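Local coordinates for protein lipase (Photobacterium sp. M37, PDB 2ORY) that hydrolyses the ester bonds of triacylglycerols as a cold-adapted lipase of the alpha/beta-hydrolase fold, at residues 16-21 / 34-39; 74-79 / 84-89; 236-241 / 310-315. All blocks are in the same frame, centred on the assembly; numbering follows the deposited sequence.

Contact 1. Residues 16-21 / 34-39; sequences SYYGIT and LKKMKE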
ATOM      1  N   SER A  16      -2.671  -1.876   9.850  1.00 27.79           N
ATOM      2  CA  SER A  16      -2.716  -3.069   9.011  1.00 26.88           C
ATOM      3  C   SER A  16      -1.558  -4.007   9.308  1.00 26.25           C
ATOM      4  O   SER A  16      -1.657  -5.219   9.111  1.00 27.87           O
ATOM      5  CB  SER A  16      -2.620  -2.676   7.541  1.00 23.75           C
ATOM      6  OG  SER A  16      -3.601  -1.724   7.219  1.00 36.36           O
ATOM      7  N   TYR A  17      -0.458  -3.433   9.767  1.00 25.56           N
ATOM      8  CA  TYR A  17       0.744  -4.193  10.049  1.00 28.59           C
ATOM      9  C   TYR A  17       0.793  -5.011  11.347  1.00 33.55           C
ATOM     10  O   TYR A  17       1.773  -5.717  11.593  1.00 35.02           O
ATOM     11  CB  TYR A  17       1.959  -3.257   9.966  1.00 25.13           C
ATOM     12  CG  TYR A  17       2.318  -2.888   8.536  1.00 28.91           C
ATOM     13  CD1 TYR A  17       2.421  -1.556   8.138  1.00 26.07           C
ATOM     14  CD2 TYR A  17       2.537  -3.882   7.575  1.00 26.36           C
ATOM     15  CE1 TYR A  17       2.731  -1.217   6.821  1.00 25.47           C
ATOM     16  CE2 TYR A  17       2.850  -3.553   6.255  1.00 25.52           C
ATOM     17  CZ  TYR A  17       2.944  -2.221   5.888  1.00 25.10           C
ATOM     18  OH  TYR A  17       3.264  -1.899   4.591  1.00 27.93           O
ATOM     19  N   TYR A  18      -0.244  -4.942  12.173  1.00 30.90           N
ATOM     20  CA  TYR A  18      -0.220  -5.715  13.401  1.00 33.28           C
ATOM     21  C   TYR A  18      -0.035  -7.174  13.054  1.00 37.59           C
ATOM     22  O   TYR A  18      -0.668  -7.675  12.132  1.00 39.84           O
ATOM     23  CB  TYR A  18      -1.509  -5.528  14.191  1.00 34.22           C
ATOM     24  CG  TYR A  18      -1.424  -4.420  15.212  1.00 32.44           C
ATOM     25  CD1 TYR A  18      -2.325  -3.359  15.190  1.00 31.38           C
ATOM     26  CD2 TYR A  18      -0.456  -4.445  16.213  1.00 27.04           C
ATOM     27  CE1 TYR A  18      -2.271  -2.354  16.139  1.00 26.99           C
ATOM     28  CE2 TYR A  18      -0.391  -3.443  17.170  1.00 26.28           C
ATOM     29  CZ  TYR A  18      -1.304  -2.402  17.129  1.00 29.63           C
ATOM     30  OH  TYR A  18      -1.270  -1.408  18.081  1.00 27.12           O
ATOM     31  N   GLY A  19       0.848  -7.849  13.782  1.00 39.13           N
ATOM     32  CA  GLY A  19       1.088  -9.253  13.514  1.00 45.31           C
ATOM     33  C   GLY A  19       1.897  -9.540  12.253  1.00 48.50           C
ATOM     34  O   GLY A  19       1.756 -10.608  11.645  1.00 47.88           O
ATOM     35  N   ILE A  20       2.754  -8.604  11.857  1.00 47.28           N
ATOM     36  CA  ILE A  20       3.562  -8.799  10.661  1.00 51.00           C
ATOM     37  C   ILE A  20       4.635  -9.867  10.869  1.00 48.84           C
ATOM     38  O   ILE A  20       5.065 -10.519   9.919  1.00 50.41           O
ATOM     39  CB  ILE A  20       4.211  -7.457  10.200  1.00 46.83           C
ATOM     40  CG1 ILE A  20       3.643  -7.049   8.844  1.00 46.41           C
ATOM     41  CG2 ILE A  20       5.716  -7.586  10.095  1.00 56.58           C
ATOM     42  CD1 ILE A  20       3.798  -8.084   7.794  1.00 36.59           C
ATOM     43  N   THR A  21       5.054 -10.055  12.113  1.00 52.23           N
ATOM     44  CA  THR A  21       6.077 -11.049  12.430  1.00 58.55           C
ATOM     45  C   THR A  21       5.541 -12.155  13.347  1.00 62.59           C
ATOM     46  O   THR A  21       6.284 -12.751  14.131  1.00 63.92           O
ATOM     47  CB  THR A  21       7.286 -10.379  13.102  1.00 57.24           C
ATOM     48  OG1 THR A  21       6.823  -9.497  14.133  1.00 55.06           O
ATOM     49  CG2 THR A  21       8.098  -9.582  12.080  1.00 58.07           C
ATOM     50  N   LEU A  34      -7.410  -9.125  14.420  1.00 39.44           N
ATOM     51  CA  LEU A  34      -8.689  -8.494  14.719  1.00 41.49           C
ATOM     52  C   LEU A  34      -8.684  -7.951  16.147  1.00 40.85           C
ATOM     53  O   LEU A  34      -9.050  -6.802  16.381  1.00 40.59           O
ATOM     54  CB  LEU A  34      -9.842  -9.493  14.543  1.00 40.54           C
ATOM     55  CG  LEU A  34     -11.234  -8.945  14.909  1.00 43.21           C
ATOM     56  CD1 LEU A  34     -11.586  -7.780  13.991  1.00 36.19           C
ATOM     57  CD2 LEU A  34     -12.277 -10.046  14.800  1.00 41.01           C
ATOM     58  N   LYS A  35      -8.255  -8.774  17.100  1.00 40.74           N
ATOM     59  CA  LYS A  35      -8.214  -8.351  18.492  1.00 39.45           C
ATOM     60  C   LYS A  35      -7.371  -7.091  18.625  1.00 34.90           C
ATOM     61  O   LYS A  35      -7.727  -6.163  19.342  1.00 37.72           O
ATOM     62  CB  LYS A  35      -7.619  -9.460  19.362  1.00 47.68           C
ATOM     63  CG  LYS A  35      -7.566  -9.126  20.849  1.00 54.01           C
ATOM     64  CD  LYS A  35      -6.660 -10.093  21.627  1.00 62.17           C
ATOM     65  CE  LYS A  35      -5.186  -9.955  21.220  1.00 66.07           C
ATOM     66  NZ  LYS A  35      -4.256 -10.863  21.975  1.00 67.29           N
ATOM     67  N   LYS A  36      -6.243  -7.070  17.928  1.00 33.48           N
ATOM     68  CA  LYS A  36      -5.346  -5.929  17.965  1.00 33.38           C
ATOM     69  C   LYS A  36      -6.002  -4.683  17.386  1.00 34.38           C
ATOM     70  O   LYS A  36      -5.914  -3.592  17.954  1.00 28.45           O
ATOM     71  CB  LYS A  36      -4.061  -6.253  17.199  1.00 37.16           C
ATOM     72  CG  LYS A  36      -3.117  -7.205  17.941  1.00 40.90           C
ATOM     73  CD  LYS A  36      -2.537  -6.521  19.171  1.00 44.73           C
ATOM     74  CE  LYS A  36      -1.698  -7.470  20.022  1.00 55.53           C
ATOM     75  NZ  LYS A  36      -1.156  -6.809  21.258  1.00 54.65           N
ATOM     76  N   MET A  37      -6.670  -4.842  16.253  1.00 33.04           N
ATOM     77  CA  MET A  37      -7.326  -3.704  15.629  1.00 37.02           C
ATOM     78  C   MET A  37      -8.368  -3.050  16.540  1.00 35.50           C
ATOM     79  O   MET A  37      -8.417  -1.836  16.648  1.00 34.64           O
ATOM     80  CB  MET A  37      -7.978  -4.142  14.328  1.00 35.91           C
ATOM     81  CG  MET A  37      -7.024  -4.856  13.423  1.00 36.54           C
ATOM     82  SD  MET A  37      -7.741  -5.164  11.833  1.00 35.68           S
ATOM     83  CE  MET A  37      -6.361  -4.592  10.869  1.00 37.92           C
ATOM     84  N   LYS A  38      -9.184  -3.865  17.203  1.00 40.42           N
ATOM     85  CA  LYS A  38     -10.227  -3.349  18.084  1.00 43.02           C
ATOM     86  C   LYS A  38      -9.645  -2.556  19.241  1.00 43.17           C
ATOM     87  O   LYS A  38     -10.180  -1.512  19.610  1.00 45.36           O
ATOM     88  CB  LYS A  38     -11.101  -4.491  18.612  1.00 41.83           C
ATOM     89  CG  LYS A  38     -11.893  -5.207  17.530  1.00 43.09           C
ATOM     90  CD  LYS A  38     -12.838  -6.233  18.128  1.00 40.45           C
ATOM     91  CE  LYS A  38     -13.558  -6.996  17.038  1.00 40.07           C
ATOM     92  NZ  LYS A  38     -14.498  -8.012  17.584  1.00 39.93           N
ATOM     93  N   GLU A  39      -8.549  -3.038  19.816  1.00 41.99           N
ATOM     94  CA  GLU A  39      -7.927  -2.311  20.911  1.00 43.27           C
ATOM     95  C   GLU A  39      -7.405  -0.956  20.416  1.00 42.49           C
ATOM     96  O   GLU A  39      -7.535   0.067  21.101  1.00 42.09           O
ATOM     97  CB  GLU A  39      -6.762  -3.103  21.505  1.00 41.26           C
ATOM     98  CG  GLU A  39      -6.074  -2.352  22.642  1.00 47.82           C
ATOM     99  CD  GLU A  39      -4.775  -2.996  23.098  1.00 56.10           C
ATOM    100  OE1 GLU A  39      -4.171  -2.479  24.065  1.00 58.39           O
ATOM    101  OE2 GLU A  39      -4.353  -4.012  22.495  1.00 59.80           O
TER
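Lys36 lays its CB over one face of the Tyr18 ring, a CH-pi contact with CB 4.1 Å from the centroid of that ring and 22° off the ring normal. The methylene is displaced toward the rim that carries the Tyr18 side-chain root, so the closest pair is Lys36 CB and Tyr18 CG at 3.8 Å. Lys36 CG stands beside its own backbone N (chi1 -74°) and the chain bends again at chi2; its CD still comes within 4.2 Å of Tyr18 CD2, while the far end leads away. The two side chains cross at about a right angle.

A looser touch joins the neighbouring Met37 to Ser16, two residues before the tyrosine: the methyl CE of Met37 approaches the backbone CA of Ser16 at 4.4 Å. Met37 also packs on Pro58, Met72 and Tyr74, which ties helix 30-43 to strands 52-63 and 66-78 of the main sheet.

The polar groups bond elsewhere. Tyr18 OH is hydrogen-bonded to Asp330 OD2, near the C-terminal end of the chain, and Ser16 OG to Phe12 O, one turn back in helix 5-15. A type II beta turn from Tyr17 to Ile20, with Gly19 at positive phi, carries the loop past the helix and lets Tyr18 point at it.

Between 16-21 and 34-39 the touching atoms are all carbon: dispersion between methylene and ring holds them, as expected of a CH-pi contact of an aliphatic carbon. The ammonium of Lys36 is carried away from the ring, so no cation-pi interaction is part of the contact, and the phenol is fixed at its far end by a carboxylate.

Contact 2. Residues 74-79 / 84-89; sequences YVIQKK and EYVIAI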
ATOM      1  N   TYR A  74      -8.807  -5.400   5.114  1.00 26.45           N
ATOM      2  CA  TYR A  74      -9.971  -5.271   5.986  1.00 25.16           C
ATOM      3  C   TYR A  74     -10.695  -3.975   5.622  1.00 28.08           C
ATOM      4  O   TYR A  74     -10.163  -3.131   4.874  1.00 20.33           O
ATOM      5  CB  TYR A  74      -9.576  -5.287   7.480  1.00 27.79           C
ATOM      6  CG  TYR A  74      -8.745  -4.114   7.969  1.00 28.59           C
ATOM      7  CD1 TYR A  74      -9.319  -3.096   8.712  1.00 32.62           C
ATOM      8  CD2 TYR A  74      -7.394  -4.004   7.646  1.00 30.27           C
ATOM      9  CE1 TYR A  74      -8.570  -1.988   9.117  1.00 35.83           C
ATOM     10  CE2 TYR A  74      -6.635  -2.898   8.040  1.00 30.53           C
ATOM     11  CZ  TYR A  74      -7.231  -1.891   8.772  1.00 34.29           C
ATOM     12  OH  TYR A  74      -6.515  -0.768   9.112  1.00 31.36           O
ATOM     13  N   VAL A  75     -11.924  -3.845   6.116  1.00 29.04           N
ATOM     14  CA  VAL A  75     -12.739  -2.660   5.877  1.00 32.31           C
ATOM     15  C   VAL A  75     -13.250  -2.091   7.212  1.00 30.60           C
ATOM     16  O   VAL A  75     -13.827  -2.820   8.017  1.00 30.30           O
ATOM     17  CB  VAL A  75     -13.956  -2.996   4.986  1.00 32.71           C
ATOM     18  CG1 VAL A  75     -14.709  -1.726   4.643  1.00 35.29           C
ATOM     19  CG2 VAL A  75     -13.505  -3.717   3.721  1.00 27.48           C
ATOM     20  N   ILE A  76     -13.021  -0.797   7.446  1.00 30.93           N
ATOM     21  CA  ILE A  76     -13.481  -0.131   8.674  1.00 31.71           C
ATOM     22  C   ILE A  76     -14.641   0.770   8.267  1.00 33.09           C
ATOM     23  O   ILE A  76     -14.572   1.452   7.248  1.00 34.99           O
ATOM     24  CB  ILE A  76     -12.412   0.814   9.308  1.00 27.33           C
ATOM     25  CG1 ILE A  76     -11.048   0.134   9.359  1.00 33.93           C
ATOM     26  CG2 ILE A  76     -12.838   1.233  10.697  1.00 29.74           C
ATOM     27  CD1 ILE A  76     -10.276   0.293   8.048  1.00 40.10           C
ATOM     28  N   GLN A  77     -15.695   0.777   9.066  1.00 35.83           N
ATOM     29  CA  GLN A  77     -16.847   1.620   8.791  1.00 37.70           C
ATOM     30  C   GLN A  77     -17.017   2.611   9.935  1.00 37.50           C
ATOM     31  O   GLN A  77     -16.979   2.228  11.103  1.00 35.74           O
ATOM     32  CB  GLN A  77     -18.117   0.774   8.664  1.00 38.33           C
ATOM     33  CG  GLN A  77     -19.386   1.603   8.481  1.00 37.80           C
ATOM     34  CD  GLN A  77     -20.651   0.760   8.395  1.00 42.08           C
ATOM     35  OE1 GLN A  77     -21.727   1.271   8.083  1.00 43.80           O
ATOM     36  NE2 GLN A  77     -20.529  -0.532   8.677  1.00 40.59           N
ATOM     37  N   LYS A  78     -17.189   3.883   9.597  1.00 37.42           N
ATOM     38  CA  LYS A  78     -17.402   4.911  10.608  1.00 40.53           C
ATOM     39  C   LYS A  78     -18.821   4.772  11.170  1.00 41.19           C
ATOM     40  O   LYS A  78     -19.792   4.865  10.420  1.00 40.49           O
ATOM     41  CB  LYS A  78     -17.227   6.300   9.989  1.00 40.64           C
ATOM     42  CG  LYS A  78     -17.868   7.425  10.798  1.00 43.35           C
ATOM     43  CD  LYS A  78     -16.859   8.447  11.281  1.00 41.00           C
ATOM     44  CE  LYS A  78     -16.259   9.234  10.131  1.00 41.68           C
ATOM     45  NZ  LYS A  78     -15.411  10.356  10.624  1.00 35.90           N
ATOM     46  N   LYS A  79     -18.942   4.547  12.480  1.00 45.32           N
ATOM     47  CA  LYS A  79     -20.258   4.395  13.123  1.00 50.43           C
ATOM     48  C   LYS A  79     -21.144   5.609  12.864  1.00 51.84           C
ATOM     49  O   LYS A  79     -20.659   6.731  12.759  1.00 50.43           O
ATOM     50  CB  LYS A  79     -20.113   4.234  14.641  1.00 53.55           C
ATOM     51  CG  LYS A  79     -19.564   2.903  15.127  1.00 59.77           C
ATOM     52  CD  LYS A  79     -20.512   1.767  14.819  1.00 62.02           C
ATOM     53  CE  LYS A  79     -20.359   0.647  15.834  1.00 65.36           C
ATOM     54  NZ  LYS A  79     -20.789   1.066  17.207  1.00 62.25           N
ATOM     55  N   GLU A  84     -19.863   5.164   4.943  1.00 45.18           N
ATOM     56  CA  GLU A  84     -18.536   5.791   5.059  1.00 45.19           C
ATOM     57  C   GLU A  84     -17.557   4.659   5.401  1.00 40.43           C
ATOM     58  O   GLU A  84     -17.470   4.216   6.546  1.00 39.26           O
ATOM     59  CB  GLU A  84     -18.543   6.853   6.173  1.00 50.55           C
ATOM     60  CG  GLU A  84     -17.751   8.161   5.903  1.00 57.15           C
ATOM     61  CD  GLU A  84     -16.255   8.067   6.216  1.00 60.38           C
ATOM     62  OE1 GLU A  84     -15.565   7.225   5.603  1.00 67.15           O
ATOM     63  OE2 GLU A  84     -15.765   8.844   7.068  1.00 56.47           O
ATOM     64  N   TYR A  85     -16.822   4.191   4.405  1.00 35.39           N
ATOM     65  CA  TYR A  85     -15.897   3.096   4.638  1.00 32.43           C
ATOM     66  C   TYR A  85     -14.439   3.329   4.270  1.00 30.64           C
ATOM     67  O   TYR A  85     -14.114   4.133   3.388  1.00 24.09           O
ATOM     68  CB  TYR A  85     -16.358   1.857   3.868  1.00 31.23           C
ATOM     69  CG  TYR A  85     -17.801   1.471   4.101  1.00 32.89           C
ATOM     70  CD1 TYR A  85     -18.841   2.117   3.427  1.00 28.13           C
ATOM     71  CD2 TYR A  85     -18.128   0.457   5.002  1.00 31.53           C
ATOM     72  CE1 TYR A  85     -20.171   1.756   3.648  1.00 28.19           C
ATOM     73  CE2 TYR A  85     -19.457   0.095   5.231  1.00 29.19           C
ATOM     74  CZ  TYR A  85     -20.472   0.746   4.551  1.00 31.73           C
ATOM     75  OH  TYR A  85     -21.786   0.383   4.783  1.00 36.39           O
ATOM     76  N   VAL A  86     -13.567   2.595   4.957  1.00 26.42           N
ATOM     77  CA  VAL A  86     -12.135   2.611   4.660  1.00 28.67           C
ATOM     78  C   VAL A  86     -11.714   1.176   4.323  1.00 25.44           C
ATOM     79  O   VAL A  86     -11.972   0.268   5.098  1.00 28.54           O
ATOM     80  CB  VAL A  86     -11.266   3.067   5.872  1.00 31.41           C
ATOM     81  CG1 VAL A  86      -9.789   2.911   5.538  1.00 26.29           C
ATOM     82  CG2 VAL A  86     -11.546   4.506   6.218  1.00 24.12           C
ATOM     83  N   ILE A  87     -11.108   0.957   3.158  1.00 27.43           N
ATOM     84  CA  ILE A  87     -10.591  -0.373   2.820  1.00 23.23           C
ATOM     85  C   ILE A  87      -9.054  -0.235   2.963  1.00 26.93           C
ATOM     86  O   ILE A  87      -8.431   0.539   2.238  1.00 27.00           O
ATOM     87  CB  ILE A  87     -10.906  -0.760   1.374  1.00 25.59           C
ATOM     88  CG1 ILE A  87     -12.412  -0.888   1.163  1.00 23.62           C
ATOM     89  CG2 ILE A  87     -10.170  -2.039   1.026  1.00 23.54           C
ATOM     90  CD1 ILE A  87     -12.771  -1.211  -0.292  1.00 23.67           C
ATOM     91  N   ALA A  88      -8.454  -0.954   3.906  1.00 24.75           N
ATOM     92  CA  ALA A  88      -7.007  -0.860   4.118  1.00 27.04           C
ATOM     93  C   ALA A  88      -6.330  -2.154   3.651  1.00 29.61           C
ATOM     94  O   ALA A  88      -6.843  -3.253   3.871  1.00 26.30           O
ATOM     95  CB  ALA A  88      -6.704  -0.587   5.600  1.00 28.76           C
ATOM     96  N   ILE A  89      -5.178  -2.010   2.997  1.00 28.48           N
ATOM     97  CA  ILE A  89      -4.464  -3.148   2.440  1.00 24.93           C
ATOM     98  C   ILE A  89      -3.014  -3.205   2.890  1.00 28.51           C
ATOM     99  O   ILE A  89      -2.329  -2.188   2.973  1.00 29.95           O
ATOM    100  CB  ILE A  89      -4.552  -3.099   0.884  1.00 29.57           C
ATOM    101  CG1 ILE A  89      -6.020  -3.345   0.468  1.00 30.78           C
ATOM    102  CG2 ILE A  89      -3.569  -4.102   0.235  1.00 28.76           C
ATOM    103  CD1 ILE A  89      -6.351  -3.021  -0.965  1.00 26.66           C
TER
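Tyr74 spreads its ring beside the methyl of Ala88, with Tyr74 CE2 3.4 Å from Ala88 CB, across a beta hairpin in which strands 66-78 and 84-90 run antiparallel within the main sheet of the alpha/beta-hydrolase fold. Its CG sits between the backbone N and the carbonyl carbon (chi1 66°), a torsion that turns the ring over the neighbouring strand; the hydroxyl goes on to Phe12 O of helix 5-15.

Tyr74 and Ala88, like Ile76 and Val86, form hydrogen-bonded pairs, each joined by two backbone bonds; a fifth bond runs from Lys78 N to Glu84 O. Val75 with Ile87 and Gln77 with Tyr85 are the non-hydrogen-bonded pairs, where CA-H groups approach carbonyls, closest in Val75 CA to Val86 O at 3.1 Å.

On the face of Tyr74, Ile76 CD1 lies alongside Val86 CG1 at 3.7 Å, and helix 5-15 covers both through Phe12. On the other face Val75 and Ile87 run side by side, CG2 of the first 4.0 Å from CG1 of the second. Next to them the extended Gln77 chain follows the Tyr85 ring, Gln77 CD 3.4 Å from Tyr85 CE2, with amide and ring planes 32° apart; Tyr85 OH is hydrogen-bonded to Lys159 NZ.

Toward the hairpin turn Lys78 and Glu84 make a long salt bridge, the ammonium also pairing with Asp50. The Lys78 chain, bent at chi2 and chi3, brings its methylene nearer than its charge: CE is 3.1 Å from Glu84 OE2, whereas NZ is 3.9 Å from that oxygen.

Contact 3. Residues 236-241 / 310-315; sequences DIVPYA and YQHVVG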
ATOM      1  N   ASP A 236      12.672   7.674   0.382  1.00 28.30           N
ATOM      2  CA  ASP A 236      12.224   6.289   0.454  1.00 28.24           C
ATOM      3  C   ASP A 236      12.494   5.705  -0.929  1.00 28.94           C
ATOM      4  O   ASP A 236      11.978   6.207  -1.928  1.00 31.52           O
ATOM      5  CB  ASP A 236      10.727   6.237   0.780  1.00 24.21           C
ATOM      6  CG  ASP A 236      10.166   4.818   0.780  1.00 23.83           C
ATOM      7  OD1 ASP A 236      10.950   3.848   0.713  1.00 21.07           O
ATOM      8  OD2 ASP A 236       8.928   4.671   0.853  1.00 25.03           O
ATOM      9  N   ILE A 237      13.304   4.651  -0.997  1.00 27.04           N
ATOM     10  CA  ILE A 237      13.624   4.039  -2.289  1.00 26.19           C
ATOM     11  C   ILE A 237      12.475   3.272  -2.961  1.00 21.67           C
ATOM     12  O   ILE A 237      12.418   3.204  -4.185  1.00 25.77           O
ATOM     13  CB  ILE A 237      14.843   3.062  -2.204  1.00 27.52           C
ATOM     14  CG1 ILE A 237      14.521   1.918  -1.252  1.00 31.89           C
ATOM     15  CG2 ILE A 237      16.107   3.792  -1.751  1.00 26.78           C
ATOM     16  CD1 ILE A 237      15.621   0.906  -1.125  1.00 26.44           C
ATOM     17  N   VAL A 238      11.552   2.719  -2.188  1.00 18.89           N
ATOM     18  CA  VAL A 238      10.453   1.928  -2.762  1.00 19.59           C
ATOM     19  C   VAL A 238       9.690   2.542  -3.932  1.00 21.41           C
ATOM     20  O   VAL A 238       9.525   1.904  -4.972  1.00 24.98           O
ATOM     21  CB  VAL A 238       9.485   1.523  -1.667  1.00 20.04           C
ATOM     22  CG1 VAL A 238       8.252   0.827  -2.257  1.00 20.35           C
ATOM     23  CG2 VAL A 238      10.219   0.613  -0.714  1.00 19.94           C
ATOM     24  N   PRO A 239       9.203   3.784  -3.779  1.00 22.84           N
ATOM     25  CA  PRO A 239       8.474   4.421  -4.876  1.00 22.15           C
ATOM     26  C   PRO A 239       9.349   4.599  -6.106  1.00 20.48           C
ATOM     27  O   PRO A 239       8.833   4.921  -7.173  1.00 21.61           O
ATOM     28  CB  PRO A 239       8.081   5.772  -4.290  1.00 15.10           C
ATOM     29  CG  PRO A 239       7.895   5.466  -2.873  1.00 17.28           C
ATOM     30  CD  PRO A 239       9.096   4.605  -2.564  1.00 17.78           C
ATOM     31  N   TYR A 240      10.664   4.421  -5.960  1.00 18.98           N
ATOM     32  CA  TYR A 240      11.578   4.595  -7.101  1.00 22.92           C
ATOM     33  C   TYR A 240      11.615   3.444  -8.102  1.00 22.27           C
ATOM     34  O   TYR A 240      12.349   3.504  -9.089  1.00 21.58           O
ATOM     35  CB  TYR A 240      13.015   4.865  -6.631  1.00 28.56           C
ATOM     36  CG  TYR A 240      13.270   6.273  -6.125  1.00 28.90           C
ATOM     37  CD1 TYR A 240      12.783   6.687  -4.883  1.00 31.59           C
ATOM     38  CD2 TYR A 240      14.028   7.181  -6.872  1.00 34.55           C
ATOM     39  CE1 TYR A 240      13.041   7.958  -4.391  1.00 30.09           C
ATOM     40  CE2 TYR A 240      14.298   8.478  -6.383  1.00 32.75           C
ATOM     41  CZ  TYR A 240      13.799   8.851  -5.141  1.00 35.77           C
ATOM     42  OH  TYR A 240      14.046  10.108  -4.630  1.00 39.00           O
ATOM     43  N   ALA A 241      10.857   2.388  -7.831  1.00 21.32           N
ATOM     44  CA  ALA A 241      10.772   1.238  -8.728  1.00 22.21           C
ATOM     45  C   ALA A 241       9.362   1.278  -9.315  1.00 24.86           C
ATOM     46  O   ALA A 241       8.413   1.649  -8.608  1.00 24.94           O
ATOM     47  CB  ALA A 241      10.972  -0.051  -7.950  1.00 18.74           C
ATOM     48  N   TYR A 310      14.354   2.544   7.353  1.00 26.16           N
ATOM     49  CA  TYR A 310      13.939   3.632   8.231  1.00 23.29           C
ATOM     50  C   TYR A 310      13.076   4.606   7.457  1.00 23.75           C
ATOM     51  O   TYR A 310      11.995   4.977   7.904  1.00 23.14           O
ATOM     52  CB  TYR A 310      15.164   4.371   8.781  1.00 26.13           C
ATOM     53  CG  TYR A 310      14.815   5.560   9.657  1.00 26.60           C
ATOM     54  CD1 TYR A 310      14.555   5.394  11.012  1.00 22.96           C
ATOM     55  CD2 TYR A 310      14.710   6.846   9.120  1.00 27.57           C
ATOM     56  CE1 TYR A 310      14.196   6.472  11.819  1.00 26.87           C
ATOM     57  CE2 TYR A 310      14.352   7.950   9.925  1.00 26.34           C
ATOM     58  CZ  TYR A 310      14.097   7.745  11.274  1.00 31.23           C
ATOM     59  OH  TYR A 310      13.746   8.801  12.096  1.00 33.12           O
ATOM     60  N   GLN A 311      13.567   5.004   6.287  1.00 22.55           N
ATOM     61  CA  GLN A 311      12.857   5.956   5.458  1.00 25.31           C
ATOM     62  C   GLN A 311      11.499   5.430   5.000  1.00 25.69           C
ATOM     63  O   GLN A 311      10.541   6.197   4.898  1.00 25.27           O
ATOM     64  CB  GLN A 311      13.699   6.339   4.242  1.00 16.78           C
ATOM     65  CG  GLN A 311      15.002   7.069   4.555  1.00 23.40           C
ATOM     66  CD  GLN A 311      14.791   8.435   5.194  1.00 27.66           C
ATOM     67  OE1 GLN A 311      13.766   9.085   4.977  1.00 29.49           O
ATOM     68  NE2 GLN A 311      15.773   8.884   5.977  1.00 22.66           N
ATOM     69  N   HIS A 312      11.422   4.124   4.748  1.00 22.97           N
ATOM     70  CA  HIS A 312      10.189   3.496   4.271  1.00 22.90           C
ATOM     71  C   HIS A 312       9.134   3.304   5.336  1.00 24.34           C
ATOM     72  O   HIS A 312       7.939   3.490   5.082  1.00 21.83           O
ATOM     73  CB  HIS A 312      10.515   2.141   3.656  1.00 22.40           C
ATOM     74  CG  HIS A 312       9.359   1.485   2.963  1.00 27.89           C
ATOM     75  ND1 HIS A 312       8.603   2.130   2.008  1.00 23.68           N
ATOM     76  CD2 HIS A 312       8.898   0.213   3.012  1.00 21.95           C
ATOM     77  CE1 HIS A 312       7.732   1.281   1.494  1.00 26.29           C
ATOM     78  NE2 HIS A 312       7.891   0.111   2.084  1.00 29.05           N
ATOM     79  N   VAL A 313       9.575   2.938   6.532  1.00 20.93           N
ATOM     80  CA  VAL A 313       8.644   2.658   7.608  1.00 25.04           C
ATOM     81  C   VAL A 313       8.528   3.763   8.627  1.00 27.95           C
ATOM     82  O   VAL A 313       7.419   4.175   8.963  1.00 27.79           O
ATOM     83  CB  VAL A 313       9.033   1.345   8.317  1.00 24.50           C
ATOM     84  CG1 VAL A 313       8.049   1.006   9.432  1.00 31.47           C
ATOM     85  CG2 VAL A 313       9.054   0.240   7.304  1.00 26.33           C
ATOM     86  N   VAL A 314       9.660   4.262   9.113  1.00 28.06           N
ATOM     87  CA  VAL A 314       9.604   5.322  10.105  1.00 31.28           C
ATOM     88  C   VAL A 314       9.359   6.688   9.468  1.00 26.76           C
ATOM     89  O   VAL A 314       8.692   7.545  10.044  1.00 27.21           O
ATOM     90  CB  VAL A 314      10.910   5.374  10.936  1.00 32.93           C
ATOM     91  CG1 VAL A 314      10.758   6.358  12.079  1.00 32.38           C
ATOM     92  CG2 VAL A 314      11.220   4.014  11.489  1.00 32.10           C
ATOM     93  N   GLY A 315       9.883   6.863   8.262  1.00 28.55           N
ATOM     94  CA  GLY A 315       9.769   8.119   7.545  1.00 28.55           C
ATOM     95  C   GLY A 315       8.410   8.786   7.478  1.00 35.14           C
ATOM     96  O   GLY A 315       8.274   9.979   7.791  1.00 33.82           O
TER
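The His312 imidazole has the methyl CG2 of Val238 over one face and the carboxylate oxygen OD2 of Asp236 at its edge. Val238 CG2 makes a CH-pi contact 3.5 Å from the ring centroid and nearly above the ring, displaced toward His312 CE1, which it approaches at 3.4 Å. At the edge, His312 ND1 donates to Asp236 OD2 over 2.8 Å, with an angle of 166° at the hydrogen. The acceptor lies almost in the ring plane, and the N-H arrives on the syn side of OD2, somewhat out of the carboxylate plane; carboxylate and ring planes are turned 49° apart. His312 CG is anti to the backbone N (chi1 -172°), which swings the ring off helix 304-319 toward the loop.

The second oxygen, Asp236 OD1, accepts from Val238 N at 3.2 Å, an Asx turn in which the N-H comes from above the carboxylate plane. That turn leads into the 3-10 segment 238-240 and places the valine against the imidazole. Asp236 OD2 has a further partner in Tyr316 OH, one helical turn beyond His312. Behind the carboxylate, Gln311 CB packs on Asp236 CA at 4.1 Å.

The other ring nitrogen, His312 NE2, is hydrogen-bonded to Ser174 OG, at what appears to be the nucleophile elbow. Ser174, His312 and Asp236, linked in that order by hydrogen bonds, fit a Ser-His-Asp catalytic triad, as in other class 3 lipases. The aspartate, gripped at both oxygens, would fix the rotation of the imidazole through ND1, so that NE2 faces the serine hydroxyl.

Overall arrangement
Contacts 1 and 2 adjoin, their centres about 15 Å apart: Met37 CE of contact 1 reaches Tyr74 CE2 of contact 2 at 3.3 Å, and Ser16 OG lies 3.7 Å from Ala88 CB. The N-terminal loop and helix of contact 1 thus pack against the hairpin of contact 2. Contact 3 holds the histidine and aspartate of the probable triad; its centre is about 22 Å from that of contact 1 and about 25 Å from that of contact 2, on the opposite side of the chain's centre from the latter. A second-shell route joins loop 16-21 to this site: Tyr17 OH is hydrogen-bonded to His173 ND1, and His173 NE2 to His312 O.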